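Local coordinates for protein acetyl-CoA acetyltransferase A (PDB 6BJA) that probably catalyses thiolytic cleavage or Claisen condensation of acyl-CoA thioesters, as thiolases do, and binds coenzyme A, at residues D10-A16 against L276-V282; S23-T29 against S124-A128; A191-W195 against T220-Y225; S374-A380 against A391-L397. All blocks are in the same frame, centred on the assembly; numbering follows the deposited sequence.

In the fold
Starting at the N terminus, the first strand 11-23 enters contact 1, whose partner 276-282 arrives some 260 residues later and closes a loop joining the N-terminal and C-terminal thiolase halves. Contacts 2 and 3 are both nested inside that loop. Contact 2 ties the turns following strand 11-23 to the end of strand 116-124; contact 3, after it in series, pins helix 177-197 to the loop at 220-225. These two meet where the Glu223 carboxylate is hydrogen-bonded to the hydroxyls of Ser26 and Thr27. Contact 4 comes last, a C-terminal hairpin beside contact 1: strands 280-289 and 388-396 are neighbours, with Lys281 N probably hydrogen-bonded to Lys395 O.

Contact 1. Residues D10-A16 against L276-V282; sequences DVYILSA and LKPIAKV
A classic beta bulge breaks the pairing here: Ile279 and Ala280 both face Ile13. It lies where the antiparallel strands 11-23 and 280-289 join the two halves of the thiolase fold in one mixed sheet. Ile13 O takes the N-H of Ile279 at 3.0 Å, nearly along the C=O axis, and a weak bond from Ala280 N. Ile13 N donates to Ala280 O at 2.8 Å, and further along Val282 N donates to Val11 O.

On one face of the sheet, Ile13 CD1 rests between Ala280 CB and Val282 CG2, while its CG2 meets Ile279 CG1. The Ile279 CG1 branch stands between the backbone N and the carbonyl carbon (chi1 62°), which carries CD1 toward Ser15 CA and Ala16 CB. Val369 of helix 357-371 packs on both Ile13 and Ile279.

On the other face, Pro278 CG comes 3.6 Å from Tyr12 CD2, approaching the ring obliquely. The extended Lys281 chain crosses this ring at a slant; its CG sits above it, off-centre, in a CH-pi contact 4.3 Å from the Tyr12 centroid. Further along the strand, Leu14 splits its branches: CD1 meets Leu276 CD1, CD2 meets Pro278 CB. One water donates to both Leu14 O and Lys277 O, and another links Val11 N to Val282 O. At the tip of its chain, Lys281 NZ forms a salt bridge with Asp10 OD2 at 3.1 Å, approaching from above the carboxylate plane, 59° out of it.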
loop_
_atom_site.group_PDB
_atom_site.type_symbol
_atom_site.label_atom_id
_atom_site.label_comp_id
_atom_site.label_asym_id
_atom_site.label_seq_id
_atom_site.Cartn_x
_atom_site.Cartn_y
_atom_site.Cartn_z
ATOM N N ASP A 10 29.535 39.648 15.283
ATOM C CA ASP A 10 29.949 38.415 15.915
ATOM C C ASP A 10 28.705 37.585 16.188
ATOM O O ASP A 10 27.612 38.128 16.284
ATOM C CB ASP A 10 30.691 38.690 17.217
ATOM C CG ASP A 10 32.037 39.333 16.999
ATOM O OD1 ASP A 10 32.480 39.421 15.837
ATOM O OD2 ASP A 10 32.652 39.743 18.001
ATOM N N VAL A 11 28.890 36.276 16.331
ATOM C CA VAL A 11 27.785 35.344 16.510
ATOM C C VAL A 11 27.839 34.674 17.875
ATOM O O VAL A 11 28.795 33.977 18.199
ATOM C CB VAL A 11 27.816 34.262 15.417
ATOM C CG1 VAL A 11 26.693 33.260 15.587
ATOM C CG2 VAL A 11 27.730 34.902 14.039
ATOM N N TYR A 12 26.803 34.902 18.677
ATOM C CA TYR A 12 26.726 34.290 20.004
ATOM C C TYR A 12 25.612 33.271 20.093
ATOM O O TYR A 12 24.590 33.396 19.425
ATOM C CB TYR A 12 26.520 35.362 21.068
ATOM C CG TYR A 12 27.720 36.250 21.227
ATOM C CD1 TYR A 12 27.842 37.408 20.471
ATOM C CD2 TYR A 12 28.733 35.934 22.119
ATOM C CE1 TYR A 12 28.944 38.235 20.607
ATOM C CE2 TYR A 12 29.842 36.744 22.256
ATOM C CZ TYR A 12 29.937 37.897 21.497
ATOM O OH TYR A 12 31.037 38.705 21.631
ATOM N N ILE A 13 25.839 32.252 20.919
ATOM C CA ILE A 13 24.817 31.284 21.284
ATOM C C ILE A 13 24.187 31.745 22.591
ATOM O O ILE A 13 24.887 31.847 23.590
ATOM C CB ILE A 13 25.431 29.881 21.451
ATOM C CG1 ILE A 13 25.983 29.395 20.108
ATOM C CG2 ILE A 13 24.408 28.895 21.980
ATOM C CD1 ILE A 13 26.829 28.150 20.170
ATOM N N LEU A 14 22.891 32.025 22.583
ATOM C CA LEU A 14 22.192 32.457 23.800
ATOM C C LEU A 14 21.640 31.282 24.578
ATOM O O LEU A 14 21.540 31.348 25.807
ATOM C CB LEU A 14 21.058 33.401 23.465
ATOM C CG LEU A 14 21.435 34.693 22.742
ATOM C CD1 LEU A 14 20.214 35.593 22.628
ATOM C CD2 LEU A 14 22.573 35.417 23.460
ATOM N N SER A 15 21.284 30.214 23.870
ATOM C CA SER A 15 20.686 29.043 24.471
ATOM C C SER A 15 20.928 27.843 23.583
ATOM O O SER A 15 21.138 27.994 22.376
ATOM C CB SER A 15 19.189 29.235 24.693
ATOM O OG SER A 15 18.516 29.442 23.464
ATOM N N ALA A 16 20.864 26.668 24.203
ATOM C CA ALA A 16 21.199 25.396 23.541
ATOM C C ALA A 16 20.542 24.274 24.343
ATOM O O ALA A 16 20.925 24.011 25.481
ATOM C CB ALA A 16 22.685 25.212 23.474
ATOM N N LEU A 276 22.876 41.126 27.558
ATOM C CA LEU A 276 22.755 39.678 27.646
ATOM C C LEU A 276 24.036 38.993 28.085
ATOM O O LEU A 276 25.132 39.544 27.970
ATOM C CB LEU A 276 22.327 39.101 26.293
ATOM C CG LEU A 276 21.065 39.694 25.689
ATOM C CD1 LEU A 276 20.736 39.019 24.368
ATOM C CD2 LEU A 276 19.882 39.588 26.662
ATOM N N LYS A 277 23.864 37.768 28.581
ATOM C CA LYS A 277 24.942 36.895 28.998
ATOM C C LYS A 277 24.946 35.642 28.139
ATOM O O LYS A 277 24.511 34.580 28.578
ATOM C CB LYS A 277 24.786 36.500 30.469
ATOM C CG LYS A 277 25.183 37.592 31.463
ATOM C CD LYS A 277 25.298 37.042 32.902
ATOM C CE LYS A 277 26.096 35.727 32.955
ATOM N NZ LYS A 277 26.589 35.377 34.312
ATOM N N PRO A 278 25.432 35.761 26.903
ATOM C CA PRO A 278 25.467 34.570 26.052
ATOM C C PRO A 278 26.293 33.446 26.663
ATOM O O PRO A 278 27.237 33.711 27.418
ATOM C CB PRO A 278 26.118 35.076 24.768
ATOM C CG PRO A 278 26.842 36.317 25.151
ATOM C CD PRO A 278 26.043 36.929 26.253
ATOM N N ILE A 279 25.967 32.200 26.336
ATOM C CA ILE A 279 26.699 31.086 26.915
ATOM C C ILE A 279 27.903 30.660 26.079
ATOM O O ILE A 279 28.852 30.093 26.614
ATOM C CB ILE A 279 25.768 29.890 27.186
ATOM C CG1 ILE A 279 25.140 29.334 25.905
ATOM C CG2 ILE A 279 24.700 30.327 28.197
ATOM C CD1 ILE A 279 24.255 28.112 26.165
ATOM N N ALA A 280 27.905 30.976 24.788
ATOM C CA ALA A 280 29.046 30.642 23.958
ATOM C C ALA A 280 29.109 31.575 22.756
ATOM O O ALA A 280 28.165 32.301 22.456
ATOM C CB ALA A 280 28.964 29.196 23.513
ATOM N N LYS A 281 30.245 31.538 22.073
ATOM C CA LYS A 281 30.483 32.326 20.878
ATOM C C LYS A 281 30.854 31.383 19.739
ATOM O O LYS A 281 31.630 30.457 19.940
ATOM C CB LYS A 281 31.604 33.336 21.145
ATOM C CG LYS A 281 31.825 34.330 20.047
ATOM C CD LYS A 281 32.845 35.374 20.453
ATOM C CE LYS A 281 32.919 36.494 19.424
ATOM N NZ LYS A 281 33.826 37.602 19.843
ATOM N N VAL A 282 30.292 31.587 18.557
ATOM C CA VAL A 282 30.696 30.805 17.397
ATOM C C VAL A 282 31.880 31.508 16.735
ATOM O O VAL A 282 31.741 32.626 16.259
ATOM C CB VAL A 282 29.560 30.630 16.383
ATOM C CG1 VAL A 282 30.074 29.890 15.144
ATOM C CG2 VAL A 282 28.393 29.893 17.002
HETATM O O HOH W 1 31.589 35.320 16.051
HETATM O O HOH W 2 33.250 37.692 23.182
HETATM O O HOH W 3 22.285 33.643 27.054
#

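Contact 2. Residues S23-T29 against S124-A128; sequences SFRSTLT and SMSNA
Two irregular pieces of backbone are joined here by polar side chains: the consecutive beta turns 23-26 (type II) and 26-29 (type I), after strand 11-23, hold the short 3-10 turn 125-127 at the end of strand 116-124. Ser126 sits in the middle. Its OG accepts the N-H of Arg25 at 2.8 Å and is also bonded to Asp258 OD2, while its carbonyl oxygen receives Arg25 NH1 at 2.8 Å. Arg25 thus grips one residue by main chain and side chain together.

Arg25 CG lies over the centre of the Phe24 ring, 3.6 Å above the plane. Beyond it, bends at chi2 and chi3 (-65° and -57°) bring the guanidinium back edge-on to Ser126 O, only 4° out of plane. Thr29 CG2 lies over one guanidinium face, toward its rim. Phe24 offers its edge to Met125 O, 3.5 Å from CE1, and packs beyond the segments on Leu148 and on Arg134 of the second subunit.

Asn127 closes the other end. Its ND2 bonds Thr29 O at 3.0 Å and Ser124 OG at 2.9 Å, both in or close to the amide plane, so the amide cannot easily rotate. Its OD1 meets a water shared with Arg25 NH1.

The Phe24 side chain is about 5 Å from bound coenzyme A, and that of Met125 about 6 Å from that of His355, a predicted catalytic residue. Two of the three cross-bonds join neutral groups and the third uses the Arg25 guanidinium; together they probably restrain the backbone bordering the active-site region without an ion pair between the segments.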
loop_
_atom_site.group_PDB
_atom_site.type_symbol
_atom_site.label_atom_id
_atom_site.label_comp_id
_atom_site.label_asym_id
_atom_site.label_seq_id
_atom_site.Cartn_x
_atom_site.Cartn_y
_atom_site.Cartn_z
ATOM N N SER A 23 14.101 5.821 21.613
ATOM C CA SER A 23 14.285 4.708 20.699
ATOM C C SER A 23 13.209 4.653 19.613
ATOM O O SER A 23 12.155 5.277 19.692
ATOM C CB SER A 23 14.294 3.395 21.466
ATOM O OG SER A 23 15.363 3.410 22.392
ATOM N N PHE A 24 13.500 3.891 18.575
ATOM C CA PHE A 24 12.564 3.694 17.480
ATOM C C PHE A 24 11.261 3.040 17.923
ATOM O O PHE A 24 11.285 1.998 18.595
ATOM C CB PHE A 24 13.281 2.847 16.442
ATOM C CG PHE A 24 12.513 2.581 15.187
ATOM C CD1 PHE A 24 12.054 3.619 14.382
ATOM C CD2 PHE A 24 12.327 1.281 14.756
ATOM C CE1 PHE A 24 11.387 3.354 13.191
ATOM C CE2 PHE A 24 11.666 1.006 13.564
ATOM C CZ PHE A 24 11.198 2.043 12.784
ATOM N N ARG A 25 10.137 3.652 17.538
ATOM C CA ARG A 25 8.801 3.160 17.868
ATOM C C ARG A 25 8.641 3.010 19.375
ATOM O O ARG A 25 8.073 2.031 19.854
ATOM C CB ARG A 25 8.519 1.822 17.179
ATOM C CG ARG A 25 8.707 1.809 15.658
ATOM C CD ARG A 25 7.720 2.703 14.950
ATOM N NE ARG A 25 6.332 2.370 15.252
ATOM C CZ ARG A 25 5.281 3.120 14.934
ATOM N NH1 ARG A 25 5.431 4.259 14.260
ATOM N NH2 ARG A 25 4.062 2.727 15.291
ATOM N N SER A 26 9.131 4.000 20.107
ATOM C CA SER A 26 9.079 4.000 21.566
ATOM C C SER A 26 8.262 5.180 22.084
ATOM O O SER A 26 7.233 5.539 21.509
ATOM C CB SER A 26 10.510 4.021 22.115
ATOM O OG SER A 26 10.531 3.782 23.519
ATOM N N THR A 27 8.729 5.774 23.175
ATOM C CA THR A 27 7.968 6.735 23.938
ATOM C C THR A 27 7.499 7.963 23.163
ATOM O O THR A 27 6.431 8.501 23.449
ATOM C CB THR A 27 8.813 7.179 25.134
ATOM O OG1 THR A 27 9.238 6.009 25.865
ATOM C CG2 THR A 27 8.034 8.115 26.052
ATOM N N LEU A 28 8.262 8.381 22.157
ATOM C CA LEU A 28 7.904 9.570 21.399
ATOM C C LEU A 28 7.170 9.262 20.095
ATOM O O LEU A 28 6.973 10.159 19.295
ATOM C CB LEU A 28 9.152 10.401 21.080
ATOM C CG LEU A 28 9.928 10.933 22.284
ATOM C CD1 LEU A 28 11.114 11.731 21.793
ATOM C CD2 LEU A 28 9.039 11.779 23.194
ATOM N N THR A 29 6.744 8.024 19.880
ATOM C CA THR A 29 6.074 7.677 18.618
ATOM C C THR A 29 4.890 8.579 18.300
ATOM O O THR A 29 4.670 8.940 17.152
ATOM C CB THR A 29 5.581 6.223 18.635
ATOM O OG1 THR A 29 6.689 5.343 18.799
ATOM C CG2 THR A 29 4.897 5.857 17.332
ATOM N N SER A 124 11.785 12.516 13.500
ATOM C CA SER A 124 10.980 11.435 14.042
ATOM C C SER A 124 11.103 10.254 13.103
ATOM O O SER A 124 10.307 10.093 12.169
ATOM C CB SER A 124 9.525 11.834 14.185
ATOM O OG SER A 124 8.760 10.771 14.732
ATOM N N MET A 125 12.095 9.420 13.348
ATOM C CA MET A 125 12.296 8.292 12.474
ATOM C C MET A 125 11.193 7.254 12.686
ATOM O O MET A 125 10.854 6.497 11.772
ATOM C CB MET A 125 13.696 7.731 12.682
ATOM C CG MET A 125 14.756 8.777 12.384
ATOM S SD MET A 125 16.490 8.293 12.571
ATOM C CE MET A 125 16.801 7.330 11.063
ATOM N N SER A 126 10.570 7.280 13.865
ATOM C CA SER A 126 9.418 6.435 14.141
ATOM C C SER A 126 8.269 6.635 13.172
ATOM O O SER A 126 7.466 5.734 12.973
ATOM C CB SER A 126 8.898 6.702 15.547
ATOM O OG SER A 126 9.832 6.269 16.528
ATOM N N ASN A 127 8.147 7.843 12.630
ATOM C CA ASN A 127 7.015 8.170 11.776
ATOM C C ASN A 127 7.354 8.275 10.292
ATOM O O ASN A 127 6.513 8.688 9.486
ATOM C CB ASN A 127 6.393 9.463 12.266
ATOM C CG ASN A 127 5.593 9.239 13.511
ATOM O OD1 ASN A 127 4.567 8.567 13.468
ATOM N ND2 ASN A 127 6.067 9.763 14.633
ATOM N N ALA A 128 8.559 7.871 9.911
ATOM C CA ALA A 128 8.914 7.796 8.496
ATOM C C ALA A 128 8.061 6.720 7.826
ATOM O O ALA A 128 7.982 5.588 8.317
ATOM C CB ALA A 128 10.378 7.484 8.358
HETATM O O HOH W 4 3.318 6.044 14.114
HETATM O O HOH W 5 8.879 10.930 17.329
#

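Contact 3. Residues A191-W195 against T220-Y225; sequences AEHAW and TEDEEY
The indole of Trp195 has Glu221 on one face and Asp222 at its edge. Glu221 CA makes a CH-pi contact 4.0 Å from the centroid of the six-membered ring, and Glu221 CB lies over the same ring system nearer its rim. At the edge, NE1 donates to Asp222 OD2 at 2.8 Å, the oxygen lying in the indole plane. The carboxylate stands nearly perpendicular to the indole (87°) and is met from above its own plane.

Tyr225 lies almost parallel to the indole five-membered ring, planes 5° apart, but the two are slid so far that they barely overlap: centroids are 4.7 Å apart, and the close touch is Trp195 CD1 to Tyr225 CE1 at 3.4 Å. One tyrosine face receives Ala191 O. With CG between its backbone N and carbonyl carbon (chi1 80°), the phenol is turned along the helix, CB against Ala191 CB, CE2 near Glu192 CA and OH beside Trp195 CB.

Asp222 OD1 is held by Arg18, in a salt bridge, and by Ile21 N, which probably favours the ionised form and fixes the carboxylate. Phe200, just past the end of the helix, also meets the Trp195 ring.

The contact joins helix 177-197 to the 220-225 loop in the N-terminal part of the thiolase fold, beside the coenzyme A site: Tyr188, a CoA-binding residue about one helical turn before Ala191, is bonded to Glu224.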
loop_
_atom_site.group_PDB
_atom_site.type_symbol
_atom_site.label_atom_id
_atom_site.label_comp_id
_atom_site.label_asym_id
_atom_site.label_seq_id
_atom_site.Cartn_x
_atom_site.Cartn_y
_atom_site.Cartn_z
ATOM N N ALA A 191 27.887 7.445 28.607
ATOM C CA ALA A 191 26.505 7.947 28.617
ATOM C C ALA A 191 25.845 7.599 29.924
ATOM O O ALA A 191 25.146 8.430 30.521
ATOM C CB ALA A 191 25.712 7.369 27.480
ATOM N N GLU A 192 26.058 6.363 30.366
ATOM C CA GLU A 192 25.471 5.918 31.631
ATOM C C GLU A 192 26.018 6.750 32.796
ATOM O O GLU A 192 25.258 7.174 33.673
ATOM C CB GLU A 192 25.743 4.430 31.868
ATOM C CG GLU A 192 25.131 3.888 33.167
ATOM C CD GLU A 192 25.441 2.413 33.391
ATOM O OE1 GLU A 192 26.226 1.833 32.601
ATOM O OE2 GLU A 192 24.895 1.833 34.357
ATOM N N HIS A 193 27.321 6.988 32.793
ATOM C CA HIS A 193 27.956 7.773 33.828
ATOM C C HIS A 193 27.418 9.206 33.843
ATOM O O HIS A 193 27.126 9.762 34.900
ATOM C CB HIS A 193 29.464 7.781 33.639
ATOM C CG HIS A 193 30.197 8.435 34.761
ATOM N ND1 HIS A 193 30.875 9.624 34.616
ATOM C CD2 HIS A 193 30.326 8.082 36.062
ATOM C CE1 HIS A 193 31.405 9.969 35.778
ATOM N NE2 HIS A 193 31.087 9.050 36.670
ATOM N N ALA A 194 27.268 9.790 32.660
ATOM C CA ALA A 194 26.766 11.136 32.533
ATOM C C ALA A 194 25.360 11.222 33.118
ATOM O O ALA A 194 25.052 12.151 33.866
ATOM C CB ALA A 194 26.785 11.563 31.055
ATOM N N TRP A 195 24.495 10.267 32.788
ATOM C CA TRP A 195 23.132 10.320 33.303
ATOM C C TRP A 195 23.129 10.082 34.818
ATOM O O TRP A 195 22.378 10.744 35.535
ATOM C CB TRP A 195 22.221 9.318 32.569
ATOM C CG TRP A 195 21.672 9.954 31.319
ATOM C CD1 TRP A 195 22.028 9.697 30.034
ATOM C CD2 TRP A 195 20.699 10.995 31.274
ATOM N NE1 TRP A 195 21.310 10.520 29.167
ATOM C CE2 TRP A 195 20.489 11.325 29.915
ATOM C CE3 TRP A 195 19.974 11.677 32.249
ATOM C CZ2 TRP A 195 19.589 12.314 29.524
ATOM C CZ3 TRP A 195 19.088 12.648 31.851
ATOM C CH2 TRP A 195 18.907 12.960 30.507
ATOM N N THR A 220 12.134 11.982 30.254
ATOM C CA THR A 220 13.120 12.841 30.900
ATOM C C THR A 220 14.575 12.416 30.703
ATOM O O THR A 220 15.479 13.163 31.063
ATOM C CB THR A 220 12.862 12.908 32.417
ATOM O OG1 THR A 220 13.027 11.605 32.979
ATOM C CG2 THR A 220 11.462 13.431 32.677
ATOM N N GLU A 221 14.787 11.224 30.136
ATOM C CA GLU A 221 16.126 10.633 29.975
ATOM C C GLU A 221 16.250 9.956 28.614
ATOM O O GLU A 221 15.296 9.377 28.128
ATOM C CB GLU A 221 16.422 9.586 31.059
ATOM C CG GLU A 221 16.378 10.083 32.465
ATOM C CD GLU A 221 16.847 9.015 33.446
ATOM O OE1 GLU A 221 17.016 7.841 33.034
ATOM O OE2 GLU A 221 17.056 9.367 34.623
ATOM N N ASP A 222 17.431 10.030 28.016
ATOM C CA ASP A 222 17.730 9.283 26.814
ATOM C C ASP A 222 17.425 7.803 27.022
ATOM O O ASP A 222 17.655 7.263 28.110
ATOM C CB ASP A 222 19.204 9.451 26.423
ATOM C CG ASP A 222 19.579 10.893 26.116
ATOM O OD1 ASP A 222 18.779 11.627 25.476
ATOM O OD2 ASP A 222 20.686 11.300 26.504
ATOM N N GLU A 223 16.919 7.141 25.990
ATOM C CA GLU A 223 16.527 5.737 26.094
ATOM C C GLU A 223 17.571 4.733 25.639
ATOM O O GLU A 223 17.660 3.653 26.194
ATOM C CB GLU A 223 15.236 5.494 25.295
ATOM C CG GLU A 223 14.050 6.245 25.823
ATOM C CD GLU A 223 12.707 5.782 25.258
ATOM O OE1 GLU A 223 12.658 5.325 24.093
ATOM O OE2 GLU A 223 11.690 5.870 25.995
ATOM N N GLU A 224 18.333 5.050 24.595
ATOM C CA GLU A 224 19.144 4.016 23.957
ATOM C C GLU A 224 20.228 3.465 24.858
ATOM O O GLU A 224 20.542 2.279 24.774
ATOM C CB GLU A 224 19.780 4.546 22.671
ATOM C CG GLU A 224 20.869 3.615 22.068
ATOM C CD GLU A 224 20.397 2.194 21.711
ATOM O OE1 GLU A 224 19.190 2.013 21.377
ATOM O OE2 GLU A 224 21.260 1.256 21.720
ATOM N N TYR A 225 20.822 4.299 25.704
ATOM C CA TYR A 225 22.024 3.863 26.423
ATOM C C TYR A 225 21.699 2.749 27.410
ATOM O O TYR A 225 22.600 2.001 27.819
ATOM C CB TYR A 225 22.691 5.042 27.132
ATOM C CG TYR A 225 22.055 5.450 28.446
ATOM C CD1 TYR A 225 21.026 6.374 28.481
ATOM C CD2 TYR A 225 22.503 4.923 29.648
ATOM C CE1 TYR A 225 20.437 6.751 29.670
ATOM C CE2 TYR A 225 21.919 5.293 30.842
ATOM C CZ TYR A 225 20.898 6.204 30.851
ATOM O OH TYR A 225 20.308 6.585 32.051
#

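Contact 4. Residues S374-A380 against A391-L397; sequences SDELGVA and AILIKKL
Leu393 lies in the C-terminal beta hairpin of the thiolase fold, strands 377-384 and 388-396, and reaches across to its partner Val379. From CB, chi1 of 174° puts CG anti to the backbone N, and chi2 of 70° turns CD1 to the neighbouring strand. CD1 is the atom that touches: this methyl meets Gly378 O at 3.5 Å and Val379 CG2 at 3.8 Å, and more loosely Leu377 CB. Leu306 of helix 298-310 packs against the same side chain, as it does against Val379.

Farther along this face, Leu377 CD2 touches Lys395 CB at 3.7 Å, the two side chains crossing at a slant. The opposite face carries Ala380, whose CB meets Ile392 CG2 at 4.0 Å, and Ile394, whose CG1 lies near Gly378 O. Helix 357-371 lies over that side through Leu368, which touches Ala380 and Ile394.

The backbone ladder is regular. Gly378 and Ile394 exchange two bonds, as do Ala380 and Ile392, and Lys396 N donates to Glu376 O at 2.9 Å, almost straight at the hydrogen (171°). In the loop before the strand, Asp375 N still donates to Lys396 O, from above the carbonyl plane. Lys396 itself bends away, its NZ held by Leu372 O and Val369 O and by a water. At the chain's end, Ser374 OG stands 2.8 Å from Leu397 O of the terminal carboxylate.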
loop_
_atom_site.group_PDB
_atom_site.type_symbol
_atom_site.label_atom_id
_atom_site.label_comp_id
_atom_site.label_asym_id
_atom_site.label_seq_id
_atom_site.Cartn_x
_atom_site.Cartn_y
_atom_site.Cartn_z
ATOM N N SER A 374 33.979 27.548 31.137
ATOM C CA SER A 374 34.205 28.908 30.659
ATOM C C SER A 374 35.627 29.099 30.134
ATOM O O SER A 374 36.584 28.650 30.760
ATOM C CB SER A 374 33.923 29.923 31.770
ATOM O OG SER A 374 32.553 29.886 32.144
ATOM N N ASP A 375 35.720 29.765 28.978
ATOM C CA ASP A 375 36.965 30.117 28.288
ATOM C C ASP A 375 37.563 28.949 27.510
ATOM O O ASP A 375 38.555 29.125 26.809
ATOM C CB ASP A 375 38.012 30.681 29.267
ATOM C CG ASP A 375 37.581 31.993 29.886
ATOM O OD1 ASP A 375 37.022 32.829 29.151
ATOM O OD2 ASP A 375 37.808 32.190 31.099
ATOM N N GLU A 376 36.967 27.764 27.620
ATOM C CA GLU A 376 37.431 26.626 26.834
ATOM C C GLU A 376 36.931 26.690 25.400
ATOM O O GLU A 376 35.841 27.206 25.128
ATOM C CB GLU A 376 36.999 25.304 27.471
ATOM C CG GLU A 376 37.729 25.006 28.770
ATOM C CD GLU A 376 37.437 23.623 29.327
ATOM O OE1 GLU A 376 36.362 23.047 29.027
ATOM O OE2 GLU A 376 38.285 23.106 30.097
ATOM N N LEU A 377 37.759 26.157 24.505
ATOM C CA LEU A 377 37.427 26.010 23.090
ATOM C C LEU A 377 36.958 24.591 22.826
ATOM O O LEU A 377 37.523 23.632 23.337
ATOM C CB LEU A 377 38.631 26.329 22.201
ATOM C CG LEU A 377 39.143 27.767 22.245
ATOM C CD1 LEU A 377 40.323 27.898 21.299
ATOM C CD2 LEU A 377 38.051 28.778 21.908
ATOM N N GLY A 378 35.904 24.469 22.017
ATOM C CA GLY A 378 35.412 23.161 21.641
ATOM C C GLY A 378 35.176 23.095 20.134
ATOM O O GLY A 378 34.934 24.106 19.463
ATOM N N VAL A 379 35.259 21.884 19.601
ATOM C CA VAL A 379 34.924 21.620 18.208
ATOM C C VAL A 379 33.886 20.516 18.114
ATOM O O VAL A 379 34.029 19.464 18.736
ATOM C CB VAL A 379 36.162 21.224 17.377
ATOM C CG1 VAL A 379 35.763 20.849 15.928
ATOM C CG2 VAL A 379 37.137 22.356 17.350
ATOM N N ALA A 380 32.825 20.771 17.349
ATOM C CA ALA A 380 31.848 19.749 17.026
ATOM C C ALA A 380 31.935 19.475 15.534
ATOM O O ALA A 380 31.954 20.411 14.735
ATOM C CB ALA A 380 30.444 20.178 17.424
ATOM N N ALA A 391 32.048 21.167 10.464
ATOM C CA ALA A 391 32.645 21.354 11.793
ATOM C C ALA A 391 32.479 22.800 12.234
ATOM O O ALA A 391 32.449 23.725 11.403
ATOM C CB ALA A 391 34.106 20.960 11.789
ATOM N N ILE A 392 32.352 22.996 13.545
ATOM C CA ILE A 392 32.170 24.320 14.115
ATOM C C ILE A 392 33.094 24.453 15.323
ATOM O O ILE A 392 33.291 23.505 16.082
ATOM C CB ILE A 392 30.664 24.591 14.487
ATOM C CG1 ILE A 392 30.424 26.048 14.868
ATOM C CG2 ILE A 392 30.197 23.673 15.572
ATOM C CD1 ILE A 392 28.926 26.424 14.828
ATOM N N LEU A 393 33.690 25.636 15.442
ATOM C CA LEU A 393 34.539 25.998 16.567
ATOM C C LEU A 393 33.806 26.964 17.481
ATOM O O LEU A 393 33.318 28.010 17.025
ATOM C CB LEU A 393 35.835 26.633 16.053
ATOM C CG LEU A 393 36.782 27.209 17.108
ATOM C CD1 LEU A 393 37.419 26.088 17.912
ATOM C CD2 LEU A 393 37.849 28.072 16.410
ATOM N N ILE A 394 33.717 26.608 18.760
ATOM C CA ILE A 394 33.042 27.459 19.725
ATOM C C ILE A 394 33.872 27.734 20.961
ATOM O O ILE A 394 34.719 26.931 21.357
ATOM C CB ILE A 394 31.697 26.872 20.133
ATOM C CG1 ILE A 394 31.834 25.545 20.843
ATOM C CG2 ILE A 394 30.779 26.723 18.900
ATOM C CD1 ILE A 394 30.554 25.187 21.571
ATOM N N LYS A 395 33.626 28.900 21.549
ATOM C CA LYS A 395 34.253 29.308 22.798
ATOM C C LYS A 395 33.167 29.443 23.838
ATOM O O LYS A 395 32.182 30.145 23.616
ATOM C CB LYS A 395 34.994 30.641 22.655
ATOM C CG LYS A 395 35.680 31.086 23.961
ATOM C CD LYS A 395 36.451 32.400 23.813
ATOM C CE LYS A 395 35.525 33.576 23.507
ATOM N NZ LYS A 395 36.226 34.901 23.456
ATOM N N LYS A 396 33.339 28.757 24.959
ATOM C CA LYS A 396 32.404 28.862 26.063
ATOM C C LYS A 396 32.704 30.140 26.837
ATOM O O LYS A 396 33.861 30.456 27.089
ATOM C CB LYS A 396 32.509 27.631 26.946
ATOM C CG LYS A 396 31.448 27.478 28.018
ATOM C CD LYS A 396 30.090 27.173 27.408
ATOM C CE LYS A 396 29.004 27.005 28.463
ATOM N NZ LYS A 396 29.219 25.862 29.367
ATOM N N LEU A 397 31.657 30.880 27.194
ATOM C CA LEU A 397 31.819 32.149 27.891
ATOM C C LEU A 397 31.621 31.952 29.388
ATOM O O LEU A 397 31.268 30.856 29.834
ATOM C CB LEU A 397 30.841 33.180 27.326
ATOM C CG LEU A 397 31.048 33.381 25.816
ATOM C CD1 LEU A 397 30.007 34.310 25.240
ATOM C CD2 LEU A 397 32.446 33.893 25.509
ATOM O OXT LEU A 397 31.824 32.877 30.188
HETATM O O HOH W 6 30.435 27.227 31.589
HETATM O O HOH W 7 35.413 33.338 27.300
#